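Sorbitol-6-phosphate dehydrogenase (Erwinia amylovora CFBP1430, PDB 5O3Z) catalyses the oxidation of sorbitol 6-phosphate to fructose 6-phosphate, probably with NAD+ as cofactor, as a short-chain dehydrogenase/reductase that assembles from four subunits. Local coordinates at residues 171-176 with 248-253; 18-23 with 44-49; 147-152 with 185-190; 70-75 with 120-125; 129-134 with 179-184. All coordinates share one frame; numbering follows the deposited sequence.

Interaction 1: residues 171-176 with 248-253; sequences SLALDL and YCTGQS
The methyl group of Ala-173 on helix 156-176 meets two atoms of the loop that leads into strand 253-256. Ala-173 CB lies 3.4 Å from Thr-250 OG1 and 3.5 Å from Gly-251 CA, so a small side chain faces a hydroxyl and a bare backbone carbon. No direct hydrogen bond crosses here. A water closes the gap instead, donating to Ala-173 O at 2.9 Å and accepting from Thr-250 OG1 at 2.7 Å. Because Thr-250 OG1 stands opposite the backbone N (chi1 -170°), it projects at the helix; it also takes the N-H of Val-183, and the buried hydroxyl is therefore used both as donor and as acceptor. One step further out, Gln-252 folds back over its own loop: Gln-252 NE2 reaches Thr-250 O at 2.9 Å, coming in from above the carbonyl plane, 49° out of it. The same amide nitrogen bonds Val-261 O of the second subunit, whose Met-262 packs on Ala-173. His-184 ND1 pairs with Gln-252 N, and Gly-251, turned through a positive phi of 78°, joins the backbone of Val-183. Ser-171 and Asp-175, elsewhere on the helix, bond to the third subunit. The loop is thus held against both helix 156-176 and strand 182-188, just before the last strand of the parallel Rossmann sheet of short-chain dehydrogenases.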
# COMPACT_ATOMS: atom_id res chain seq x y z
N SER A 171 -10.00 -12.07 -0.78
CA SER A 171 -11.26 -12.59 -1.25
C SER A 171 -11.79 -13.67 -0.25
O SER A 171 -12.98 -13.67 0.06
CB SER A 171 -11.15 -13.27 -2.62
OG SER A 171 -11.14 -12.30 -3.65
N LEU A 172 -10.92 -14.61 0.14
CA LEU A 172 -11.31 -15.62 1.18
C LEU A 172 -11.90 -14.97 2.44
O LEU A 172 -12.95 -15.38 2.96
CB LEU A 172 -10.12 -16.45 1.63
CG LEU A 172 -9.56 -17.44 0.58
CD1 LEU A 172 -8.35 -18.20 0.99
CD2 LEU A 172 -10.65 -18.39 0.16
N ALA A 173 -11.20 -13.95 2.92
CA ALA A 173 -11.60 -13.23 4.11
C ALA A 173 -12.95 -12.66 3.93
O ALA A 173 -13.76 -12.71 4.85
CB ALA A 173 -10.57 -12.12 4.45
N LEU A 174 -13.25 -12.11 2.75
CA LEU A 174 -14.53 -11.48 2.55
C LEU A 174 -15.64 -12.56 2.39
O LEU A 174 -16.80 -12.37 2.81
CB LEU A 174 -14.54 -10.51 1.36
CG LEU A 174 -13.62 -9.26 1.42
CD1 LEU A 174 -13.79 -8.52 0.10
CD2 LEU A 174 -14.00 -8.43 2.58
N ASP A 175 -15.28 -13.65 1.73
CA ASP A 175 -16.26 -14.76 1.54
C ASP A 175 -16.57 -15.43 2.86
O ASP A 175 -17.68 -15.95 3.04
CB ASP A 175 -15.75 -15.82 0.58
CG ASP A 175 -15.84 -15.42 -0.86
OD1 ASP A 175 -16.05 -14.21 -1.19
OD2 ASP A 175 -15.69 -16.31 -1.72
N LEU A 176 -15.63 -15.42 3.80
CA LEU A 176 -15.78 -16.23 5.00
C LEU A 176 -16.08 -15.45 6.26
O LEU A 176 -16.47 -16.07 7.28
CB LEU A 176 -14.59 -17.18 5.16
CG LEU A 176 -14.33 -18.10 3.97
CD1 LEU A 176 -13.05 -18.90 4.17
CD2 LEU A 176 -15.47 -19.11 3.79
N TYR A 248 -10.96 -9.83 15.50
CA TYR A 248 -11.42 -8.67 14.76
C TYR A 248 -10.41 -8.26 13.66
O TYR A 248 -10.54 -7.19 13.06
CB TYR A 248 -11.71 -7.53 15.73
CG TYR A 248 -12.49 -6.45 15.14
CD1 TYR A 248 -13.84 -6.63 14.79
CD2 TYR A 248 -11.94 -5.15 15.03
CE1 TYR A 248 -14.58 -5.62 14.26
CE2 TYR A 248 -12.69 -4.11 14.50
CZ TYR A 248 -13.98 -4.34 14.13
OH TYR A 248 -14.71 -3.30 13.60
N CYS A 249 -9.42 -9.12 13.41
CA CYS A 249 -8.48 -8.92 12.34
C CYS A 249 -8.75 -9.93 11.24
O CYS A 249 -8.73 -11.19 11.49
CB CYS A 249 -7.02 -9.05 12.84
SG CYS A 249 -6.57 -7.71 14.04
N THR A 250 -8.96 -9.45 10.03
CA THR A 250 -8.99 -10.46 8.92
C THR A 250 -8.59 -9.87 7.57
O THR A 250 -8.67 -8.66 7.33
CB THR A 250 -10.39 -11.13 8.79
OG1 THR A 250 -10.32 -12.26 7.87
CG2 THR A 250 -11.32 -10.19 8.22
N GLY A 251 -8.11 -10.76 6.70
CA GLY A 251 -7.63 -10.39 5.39
C GLY A 251 -6.25 -9.76 5.28
O GLY A 251 -5.94 -9.16 4.28
N GLN A 252 -5.48 -9.85 6.31
CA GLN A 252 -4.22 -9.14 6.41
C GLN A 252 -2.95 -9.78 5.78
O GLN A 252 -2.81 -11.00 5.67
CB GLN A 252 -3.97 -8.75 7.88
CG GLN A 252 -5.06 -7.98 8.58
CD GLN A 252 -5.43 -6.69 7.90
OE1 GLN A 252 -4.58 -5.83 7.63
NE2 GLN A 252 -6.71 -6.53 7.59
N SER A 253 -2.07 -8.93 5.28
CA SER A 253 -0.71 -9.31 4.94
C SER A 253 0.11 -8.84 6.07
O SER A 253 0.31 -7.63 6.22
CB SER A 253 -0.29 -8.65 3.63
OG SER A 253 -1.17 -8.96 2.56
O HOH W 1 -12.76 -13.28 7.53

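Interaction 2: residues 18-23 with 44-49; sequences LGAFLC and NRLADT
Immediately before Leu-46, the residue that reaches across to Ala-20 and Cys-23, the carbonyl oxygen of Arg-45 is gripped twice by Thr-49. The backbone bond runs from Thr-49 N to Arg-45 O at 2.9 Å, and the hydroxyl adds a second, Thr-49 OG1 to Arg-45 O, at 3.0 Å. The two donors come from opposite faces of the carbonyl plane, the hydroxyl tilted 25° from it, which ties the Thr-49 side chain back along helix 40-54. Across the contact the meeting is made by a single branch of Leu-46. With CG opposite the backbone N (chi1 -180°), the leucine reaches straight out at helix 17-28, and CD2 comes to rest in the shallow groove between residues one turn apart. Leu-46 CD2 lies 3.7 Å from Ala-20 CA and 3.8 Å from Ala-20 CB; Cys-23 CB is also 3.8 Å from Leu-46 CD2. Val-35 of strand 32-37 touches both Cys-23 and Leu-46 and forms the floor. The two helices precede and follow that strand in sequence and lie on one face of the Rossmann sheet, and Phe-21 and Leu-22 pack on helix 231-242. No hydrogen bond or charge pair joins the two segments, and one methyl group makes all the close contacts. Their meeting therefore rests on van der Waals packing, which holds the helices side by side without imposing the directionality of polar bonds.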
# COMPACT_ATOMS: atom_id res chain seq x y z
N LEU A 18 10.37 -25.62 7.94
CA LEU A 18 9.47 -24.71 8.63
C LEU A 18 8.12 -25.30 9.00
O LEU A 18 7.64 -25.10 10.11
CB LEU A 18 9.23 -23.40 7.80
CG LEU A 18 8.13 -22.48 8.36
CD1 LEU A 18 8.48 -21.88 9.73
CD2 LEU A 18 7.75 -21.34 7.39
N GLY A 19 7.49 -25.99 8.04
CA GLY A 19 6.30 -26.72 8.32
C GLY A 19 6.40 -27.65 9.52
O GLY A 19 5.47 -27.71 10.35
N ALA A 20 7.54 -28.32 9.63
CA ALA A 20 7.75 -29.28 10.73
C ALA A 20 7.85 -28.53 12.08
O ALA A 20 7.27 -28.93 13.07
CB ALA A 20 8.99 -30.12 10.48
N PHE A 21 8.57 -27.40 12.06
CA PHE A 21 8.67 -26.54 13.22
C PHE A 21 7.33 -26.01 13.65
O PHE A 21 7.09 -25.96 14.84
CB PHE A 21 9.64 -25.39 12.93
CG PHE A 21 9.98 -24.55 14.15
CD1 PHE A 21 9.10 -23.56 14.61
CD2 PHE A 21 11.21 -24.71 14.79
CE1 PHE A 21 9.43 -22.79 15.73
CE2 PHE A 21 11.56 -23.92 15.89
CZ PHE A 21 10.68 -22.95 16.35
N LEU A 22 6.45 -25.59 12.71
CA LEU A 22 5.15 -25.09 13.11
C LEU A 22 4.27 -26.17 13.72
O LEU A 22 3.51 -25.89 14.63
CB LEU A 22 4.41 -24.42 11.96
CG LEU A 22 5.06 -23.18 11.36
CD1 LEU A 22 4.31 -22.82 10.07
CD2 LEU A 22 4.97 -22.02 12.36
N CYS A 23 4.36 -27.40 13.16
CA CYS A 23 3.61 -28.56 13.74
C CYS A 23 3.99 -28.79 15.21
O CYS A 23 3.14 -28.96 16.06
CB CYS A 23 3.88 -29.84 12.92
SG CYS A 23 3.08 -29.84 11.30
N ASN A 44 4.27 -38.96 8.86
CA ASN A 44 4.04 -39.97 9.94
C ASN A 44 5.03 -39.97 11.07
O ASN A 44 4.62 -40.12 12.23
CB ASN A 44 3.95 -41.36 9.35
CG ASN A 44 2.68 -41.56 8.56
OD1 ASN A 44 1.58 -41.32 9.05
ND2 ASN A 44 2.81 -41.99 7.33
N ARG A 45 6.32 -39.87 10.75
CA ARG A 45 7.39 -39.84 11.75
C ARG A 45 7.42 -38.58 12.65
O ARG A 45 7.78 -38.64 13.85
CB ARG A 45 8.72 -39.90 11.03
CG ARG A 45 9.93 -40.00 11.92
CD ARG A 45 11.17 -39.50 11.20
NE ARG A 45 10.93 -39.56 9.75
CZ ARG A 45 11.25 -40.56 8.94
NH1 ARG A 45 11.88 -41.63 9.40
NH2 ARG A 45 10.92 -40.50 7.65
N LEU A 46 7.10 -37.42 12.06
CA LEU A 46 6.99 -36.22 12.84
C LEU A 46 5.81 -36.37 13.74
O LEU A 46 5.92 -36.04 14.89
CB LEU A 46 6.83 -34.94 11.94
CG LEU A 46 6.73 -33.64 12.73
CD1 LEU A 46 8.06 -33.34 13.39
CD2 LEU A 46 6.34 -32.48 11.85
N ALA A 47 4.67 -36.89 13.27
CA ALA A 47 3.55 -37.12 14.14
C ALA A 47 3.87 -38.11 15.30
O ALA A 47 3.29 -38.01 16.38
CB ALA A 47 2.35 -37.63 13.36
N ASP A 48 4.74 -39.07 15.03
CA ASP A 48 5.16 -40.07 16.06
C ASP A 48 5.99 -39.32 17.11
O ASP A 48 5.73 -39.41 18.28
CB ASP A 48 6.04 -41.19 15.42
CG ASP A 48 5.20 -42.27 14.66
OD1 ASP A 48 3.95 -42.32 14.76
OD2 ASP A 48 5.83 -43.11 13.97
N THR A 49 6.99 -38.57 16.67
CA THR A 49 7.72 -37.65 17.57
C THR A 49 6.79 -36.80 18.46
O THR A 49 6.93 -36.74 19.68
CB THR A 49 8.60 -36.73 16.73
OG1 THR A 49 9.53 -37.55 16.01
CG2 THR A 49 9.34 -35.68 17.58

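Interaction 3: residues 147-152 with 185-190; sequences SGKVGS and SLMLGN
Gly-148, in a short 3-10 segment, and Met-187, on strand 182-188, are the closest backbone positions, with CA atoms 7.0 Å apart and no backbone hydrogen bond between the segments. The methionine spans the gap. Its chain bends at chi2 and again at chi3 (-63° and -69°), curling the methyl end against the turn: Met-187 CE lies 3.6 Å from Gly-148 C and 3.7 Å from Gly-148 O. The absence of a side chain on Gly-148 lets the thioether methyl come right up to the peptide. Strands 139-145 and 182-188 are parallel neighbours joined by helix 156-176 in a beta-alpha-beta crossover, and the contact lies towards their C-terminal ends, the side of the sheet where Rossmann dehydrogenases generally bind cofactor and substrate. Lys-149 adds its aliphatic part to the contact, the two side chains crossing at about a right angle. Lys-149 CG is 3.8 Å from Met-187 CE, while Lys-149 CD sits 4.0 Å from Met-187 CG. Bends at chi2 and chi3 of the lysine carry its ammonium group onward to a salt bridge with the terminal carboxylate of Phe-263. Ser-253 and Asn-255 of the adjoining strand touch both Met-187 and Lys-149.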
# COMPACT_ATOMS: atom_id res chain seq x y z
N SER A 147 8.39 -11.24 -1.01
CA SER A 147 8.20 -11.28 -2.43
C SER A 147 6.74 -11.23 -2.83
O SER A 147 6.50 -11.04 -4.00
CB SER A 147 8.93 -12.49 -3.05
OG SER A 147 10.32 -12.43 -2.78
N GLY A 148 5.78 -11.37 -1.92
CA GLY A 148 4.38 -11.05 -2.15
C GLY A 148 3.97 -9.63 -1.84
O GLY A 148 2.82 -9.28 -1.94
N LYS A 149 4.92 -8.82 -1.38
CA LYS A 149 4.73 -7.37 -1.14
C LYS A 149 5.43 -6.49 -2.15
O LYS A 149 4.91 -5.46 -2.53
CB LYS A 149 5.31 -7.01 0.26
CG LYS A 149 4.57 -7.65 1.41
CD LYS A 149 3.15 -7.16 1.59
CE LYS A 149 3.06 -5.68 1.87
NZ LYS A 149 1.68 -5.41 2.31
N VAL A 150 6.65 -6.88 -2.49
CA VAL A 150 7.53 -6.28 -3.48
C VAL A 150 8.02 -7.34 -4.47
O VAL A 150 8.54 -8.39 -4.10
CB VAL A 150 8.74 -5.59 -2.83
CG1 VAL A 150 8.24 -4.59 -1.90
CG2 VAL A 150 9.57 -6.48 -1.99
N GLY A 151 7.88 -7.03 -5.76
CA GLY A 151 8.25 -7.90 -6.83
C GLY A 151 9.76 -8.15 -6.77
O GLY A 151 10.50 -7.37 -6.19
N SER A 152 10.17 -9.31 -7.25
CA SER A 152 11.55 -9.81 -7.08
C SER A 152 12.17 -9.92 -8.44
O SER A 152 11.55 -10.43 -9.38
CB SER A 152 11.55 -11.15 -6.33
OG SER A 152 12.90 -11.63 -6.23
N SER A 185 -2.20 -13.73 5.43
CA SER A 185 -0.99 -14.15 4.80
C SER A 185 0.16 -13.56 5.60
O SER A 185 0.14 -12.34 5.98
CB SER A 185 -0.97 -13.70 3.34
OG SER A 185 -1.81 -14.52 2.51
N LEU A 186 1.16 -14.38 5.89
CA LEU A 186 2.31 -13.94 6.65
C LEU A 186 3.44 -13.68 5.74
O LEU A 186 3.90 -14.60 5.07
CB LEU A 186 2.75 -15.00 7.70
CG LEU A 186 1.79 -15.45 8.78
CD1 LEU A 186 2.52 -16.22 9.90
CD2 LEU A 186 0.99 -14.24 9.33
N MET A 187 3.91 -12.43 5.68
CA MET A 187 4.90 -12.09 4.73
C MET A 187 6.27 -12.21 5.32
O MET A 187 6.83 -11.28 5.88
CB MET A 187 4.57 -10.69 4.10
CG MET A 187 3.08 -10.38 4.02
SD MET A 187 2.15 -11.51 2.93
CE MET A 187 2.79 -11.05 1.30
N LEU A 188 6.89 -13.36 5.17
CA LEU A 188 8.18 -13.59 5.83
C LEU A 188 9.33 -12.93 5.17
O LEU A 188 9.39 -12.84 3.94
CB LEU A 188 8.49 -15.09 5.88
CG LEU A 188 7.37 -15.93 6.54
CD1 LEU A 188 7.85 -17.34 6.69
CD2 LEU A 188 6.79 -15.41 7.84
N GLY A 189 10.32 -12.49 5.96
CA GLY A 189 11.60 -12.14 5.41
C GLY A 189 12.37 -13.43 5.14
O GLY A 189 11.78 -14.50 5.10
N ASN A 190 13.68 -13.31 5.01
CA ASN A 190 14.54 -14.39 4.59
C ASN A 190 14.90 -15.27 5.78
O ASN A 190 15.32 -14.76 6.83
CB ASN A 190 15.84 -13.84 4.00
CG ASN A 190 15.64 -13.03 2.72
OD1 ASN A 190 15.08 -13.53 1.74
ND2 ASN A 190 16.22 -11.82 2.69

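Interaction 4: residues 70-75 with 120-125; sequences ASVEAL and YFLCSR
The guanidinium of Arg-125 carries Leu-122 CD2 on one face, 3.5 Å above its plane and towards the rim, while Glu-73 approaches it obliquely. Arg-125 NH2 and Glu-73 OE2 are 3.6 Å apart, a long salt bridge, with the carboxylate turned 31° from the guanidinium plane. Arg-125 CG stands opposite the backbone N (chi1 -168°), and a bend at chi3 brings the guanidinium back over Leu-122 and towards Glu-73. The stronger partner of NH2 is Glu-69, one turn before Glu-73 on helix 69-83, so the arginine probably offsets the charge of two neighbouring carboxylates. Beside this charged group the contact is apolar and centred on Val-72, whose two methyls both press on one side of helix 106-133. Val-72 CG1 touches Cys-123 SG at 3.8 Å; Val-72 CG2 is 4.1 Å from Leu-122 CB. The segment axes come within 9.6 Å and run roughly the same way, 29° apart. This is the side-by-side layering of helices on one face of a doubly wound Rossmann sheet; helix 106-133 also reaches the subunit interface, as its counterpart does in many tetrameric short-chain dehydrogenases, and here Phe-121 stacks on Phe-109 of the third subunit.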
# COMPACT_ATOMS: atom_id res chain seq x y z
N ALA A 70 -8.21 -34.26 -6.10
CA ALA A 70 -8.66 -35.53 -5.50
C ALA A 70 -7.86 -35.84 -4.21
O ALA A 70 -8.38 -36.32 -3.24
CB ALA A 70 -8.47 -36.66 -6.50
N SER A 71 -6.57 -35.60 -4.25
CA SER A 71 -5.72 -35.75 -3.10
C SER A 71 -6.07 -34.77 -1.95
O SER A 71 -6.15 -35.15 -0.77
CB SER A 71 -4.27 -35.65 -3.56
OG SER A 71 -3.38 -35.60 -2.47
N VAL A 72 -6.38 -33.50 -2.27
CA VAL A 72 -6.86 -32.57 -1.22
C VAL A 72 -8.22 -32.95 -0.67
O VAL A 72 -8.45 -32.90 0.54
CB VAL A 72 -6.88 -31.06 -1.74
CG1 VAL A 72 -7.30 -30.10 -0.62
CG2 VAL A 72 -5.51 -30.70 -2.31
N GLU A 73 -9.16 -33.33 -1.53
CA GLU A 73 -10.47 -33.64 -1.03
C GLU A 73 -10.41 -34.88 -0.14
O GLU A 73 -11.11 -34.93 0.83
CB GLU A 73 -11.45 -33.85 -2.17
CG GLU A 73 -11.83 -32.57 -2.88
CD GLU A 73 -12.44 -32.85 -4.24
OE1 GLU A 73 -12.33 -34.02 -4.71
OE2 GLU A 73 -13.03 -31.91 -4.80
N ALA A 74 -9.49 -35.80 -0.42
CA ALA A 74 -9.37 -37.01 0.42
C ALA A 74 -8.71 -36.66 1.75
O ALA A 74 -9.06 -37.25 2.81
CB ALA A 74 -8.60 -38.14 -0.29
N LEU A 75 -7.76 -35.73 1.73
CA LEU A 75 -7.10 -35.28 2.96
C LEU A 75 -8.09 -34.72 3.91
O LEU A 75 -8.11 -35.08 5.09
CB LEU A 75 -5.99 -34.26 2.68
CG LEU A 75 -5.27 -33.62 3.88
CD1 LEU A 75 -4.26 -34.58 4.45
CD2 LEU A 75 -4.64 -32.30 3.49
N TYR A 120 -3.23 -23.48 -2.41
CA TYR A 120 -3.77 -22.68 -1.34
C TYR A 120 -5.25 -22.55 -1.51
O TYR A 120 -5.98 -22.63 -0.53
CB TYR A 120 -3.01 -21.34 -1.22
CG TYR A 120 -3.58 -20.32 -0.20
CD1 TYR A 120 -4.14 -20.71 1.01
CD2 TYR A 120 -3.43 -18.96 -0.41
CE1 TYR A 120 -4.64 -19.78 1.93
CE2 TYR A 120 -3.92 -18.00 0.49
CZ TYR A 120 -4.49 -18.43 1.67
OH TYR A 120 -4.95 -17.54 2.58
N PHE A 121 -5.72 -22.39 -2.75
CA PHE A 121 -7.14 -22.33 -3.07
C PHE A 121 -7.79 -23.71 -2.72
O PHE A 121 -8.75 -23.77 -2.01
CB PHE A 121 -7.29 -21.93 -4.57
CG PHE A 121 -8.58 -22.27 -5.18
CD1 PHE A 121 -9.66 -21.47 -5.03
CD2 PHE A 121 -8.72 -23.47 -5.88
CE1 PHE A 121 -10.88 -21.81 -5.60
CE2 PHE A 121 -9.90 -23.82 -6.46
CZ PHE A 121 -11.00 -22.99 -6.33
N LEU A 122 -7.19 -24.82 -3.16
CA LEU A 122 -7.86 -26.09 -2.85
C LEU A 122 -8.02 -26.38 -1.36
O LEU A 122 -9.16 -26.68 -0.89
CB LEU A 122 -7.20 -27.21 -3.55
CG LEU A 122 -7.44 -27.11 -5.05
CD1 LEU A 122 -6.38 -27.99 -5.68
CD2 LEU A 122 -8.88 -27.50 -5.35
N CYS A 123 -6.93 -26.24 -0.63
CA CYS A 123 -6.92 -26.37 0.83
C CYS A 123 -7.84 -25.45 1.55
O CYS A 123 -8.56 -25.88 2.45
CB CYS A 123 -5.49 -26.35 1.39
SG CYS A 123 -4.57 -27.78 0.72
N SER A 124 -7.92 -24.18 1.16
CA SER A 124 -8.87 -23.26 1.79
C SER A 124 -10.35 -23.64 1.55
O SER A 124 -11.25 -23.54 2.46
CB SER A 124 -8.58 -21.85 1.23
OG SER A 124 -7.28 -21.48 1.64
N ARG A 125 -10.61 -24.01 0.30
CA ARG A 125 -11.93 -24.47 -0.09
C ARG A 125 -12.43 -25.60 0.78
O ARG A 125 -13.53 -25.53 1.32
CB ARG A 125 -12.00 -24.93 -1.57
CG ARG A 125 -13.45 -25.13 -2.03
CD ARG A 125 -13.57 -25.41 -3.50
NE ARG A 125 -13.03 -26.74 -3.83
CZ ARG A 125 -12.78 -27.16 -5.06
NH1 ARG A 125 -12.95 -26.36 -6.13
NH2 ARG A 125 -12.32 -28.39 -5.23

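Interaction 5: residues 129-134 with 179-184; sequences KLMIRD and YGITVH
Ile-132, near the end of helix 106-133, lies over one face of the Tyr-179 ring with both of its branches. From CB, the shorter branch leads to CG2, which stands over one side of the ring, 3.9 Å from Tyr-179 CE1. The longer branch starts beside the backbone N (chi1 -71°), and this brings CG1 above the middle of the ring: Ile-132 CG1 is 3.7 Å from the Tyr-179 centroid and only 11° off the ring normal, a CH-pi contact. At the tip, Ile-132 CD1 moves over the other side and meets Tyr-179 CE2 at 3.6 Å. Tyr-179 and Gly-180, the latter with a positive phi of 68°, belong to the turn that leads from helix 156-176 into strand 182-188, within a beta-alpha-beta crossover of the Rossmann fold, so the contact joins the end of one helix to the turn after its neighbour. Leu-176 of helix 156-176 packs against both Ile-132 and Ile-181, and Thr-102 of the third subunit also packs on Ile-132. Deeper in, Ile-181 meets Met-131, their chains at a slant. Ile-181 CD1 presses on Met-131 CB at 3.6 Å and Met-131 SD at 3.8 Å. On the exposed flank of the helix, Arg-133 grips Asp-134 side-on: Arg-133 NE donates to Asp-134 OD1 at 2.9 Å and Arg-133 NH2 to Asp-134 OD2, while Arg-133 NH1 pairs with Asp-80.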
# COMPACT_ATOMS: atom_id res chain seq x y z
N LYS A 129 -15.14 -25.56 4.23
CA LYS A 129 -16.42 -26.28 4.26
C LYS A 129 -16.59 -27.01 5.60
O LYS A 129 -17.68 -26.99 6.19
CB LYS A 129 -16.49 -27.35 3.16
CG LYS A 129 -16.64 -26.82 1.76
CD LYS A 129 -16.05 -27.84 0.78
CE LYS A 129 -16.78 -27.92 -0.53
NZ LYS A 129 -17.99 -28.76 -0.36
N LEU A 130 -15.54 -27.64 6.07
CA LEU A 130 -15.58 -28.34 7.38
C LEU A 130 -15.84 -27.36 8.51
O LEU A 130 -16.53 -27.69 9.51
CB LEU A 130 -14.29 -29.15 7.66
CG LEU A 130 -14.03 -30.41 6.79
CD1 LEU A 130 -12.70 -31.09 7.16
CD2 LEU A 130 -15.16 -31.43 6.90
N MET A 131 -15.29 -26.15 8.38
CA MET A 131 -15.37 -25.16 9.45
C MET A 131 -16.78 -24.63 9.49
O MET A 131 -17.34 -24.43 10.58
CB MET A 131 -14.37 -24.00 9.20
CG MET A 131 -12.99 -24.31 9.63
SD MET A 131 -11.89 -23.02 8.98
CE MET A 131 -10.30 -23.78 9.18
N ILE A 132 -17.33 -24.40 8.32
CA ILE A 132 -18.70 -23.98 8.14
C ILE A 132 -19.71 -24.99 8.63
O ILE A 132 -20.67 -24.63 9.36
CB ILE A 132 -18.98 -23.64 6.66
CG1 ILE A 132 -18.23 -22.34 6.33
CG2 ILE A 132 -20.46 -23.45 6.36
CD1 ILE A 132 -18.07 -22.12 4.85
N ARG A 133 -19.50 -26.24 8.27
CA ARG A 133 -20.42 -27.34 8.63
C ARG A 133 -20.58 -27.42 10.12
O ARG A 133 -21.68 -27.46 10.58
CB ARG A 133 -19.87 -28.68 8.15
CG ARG A 133 -20.85 -29.86 8.33
CD ARG A 133 -20.11 -31.19 8.22
NE ARG A 133 -19.17 -31.39 9.32
CZ ARG A 133 -18.15 -32.27 9.33
NH1 ARG A 133 -17.93 -33.06 8.29
NH2 ARG A 133 -17.34 -32.36 10.38
N ASP A 134 -19.46 -27.44 10.84
CA ASP A 134 -19.44 -27.57 12.30
C ASP A 134 -19.55 -26.28 13.07
O ASP A 134 -19.29 -26.28 14.26
CB ASP A 134 -18.12 -28.22 12.74
CG ASP A 134 -18.06 -29.70 12.40
OD1 ASP A 134 -19.14 -30.20 11.99
OD2 ASP A 134 -16.97 -30.33 12.54
N TYR A 179 -19.03 -16.24 8.42
CA TYR A 179 -18.90 -17.45 9.24
C TYR A 179 -17.91 -17.32 10.38
O TYR A 179 -17.61 -18.30 11.05
CB TYR A 179 -18.45 -18.62 8.36
CG TYR A 179 -19.32 -18.87 7.20
CD1 TYR A 179 -20.63 -19.38 7.37
CD2 TYR A 179 -18.88 -18.64 5.92
CE1 TYR A 179 -21.45 -19.64 6.30
CE2 TYR A 179 -19.68 -18.92 4.83
CZ TYR A 179 -20.97 -19.42 5.04
OH TYR A 179 -21.74 -19.62 3.95
N GLY A 180 -17.37 -16.12 10.63
CA GLY A 180 -16.41 -15.94 11.71
C GLY A 180 -15.10 -16.62 11.48
O GLY A 180 -14.38 -16.95 12.41
N ILE A 181 -14.78 -16.89 10.23
CA ILE A 181 -13.46 -17.39 9.92
C ILE A 181 -12.61 -16.24 9.40
O ILE A 181 -13.02 -15.59 8.49
CB ILE A 181 -13.49 -18.50 8.83
CG1 ILE A 181 -14.39 -19.68 9.26
CG2 ILE A 181 -12.07 -19.05 8.68
CD1 ILE A 181 -14.71 -20.62 8.14
N THR A 182 -11.43 -16.05 9.97
CA THR A 182 -10.44 -15.11 9.50
C THR A 182 -9.30 -15.79 8.69
O THR A 182 -8.97 -16.94 8.88
CB THR A 182 -9.81 -14.32 10.65
OG1 THR A 182 -8.93 -15.16 11.39
CG2 THR A 182 -10.82 -13.73 11.54
N VAL A 183 -8.65 -14.99 7.82
CA VAL A 183 -7.68 -15.45 6.82
C VAL A 183 -6.60 -14.38 6.73
O VAL A 183 -6.94 -13.19 6.54
CB VAL A 183 -8.36 -15.54 5.46
CG1 VAL A 183 -7.43 -16.27 4.42
CG2 VAL A 183 -9.73 -16.20 5.56
N HIS A 184 -5.36 -14.79 6.86
CA HIS A 184 -4.14 -13.96 6.78
C HIS A 184 -3.06 -14.58 6.00
O HIS A 184 -2.98 -15.81 5.91
CB HIS A 184 -3.58 -13.70 8.16
CG HIS A 184 -4.53 -13.05 9.09
ND1 HIS A 184 -4.93 -11.72 8.92
CD2 HIS A 184 -5.23 -13.53 10.16
CE1 HIS A 184 -5.85 -11.43 9.83
NE2 HIS A 184 -6.05 -12.50 10.61

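Along the chain interaction 2 closes first, then interaction 4; interactions 1, 3 and 5 interleave. All five sit about one parallel seven-stranded Rossmann sheet. Interactions 1 and 5 are neighbours, centres 11 Å apart, joined by hydrogen bonds from the 248-253 loop to Val-183. Interactions 3 and 5 share strand 182-188 but lie 25 Å apart by their centres, and interaction 3 is tied to interaction 1 by a bond between Gln-252 and Ser-185. Helix 106-133 serves interactions 4 and 5, and Tyr-120 of interaction 4 touches Leu-172 and Val-183. Interaction 2, its centre 28 Å from that of interaction 1, meets no other subunit, whereas the others adjoin the third subunit, linking fold and tetramer.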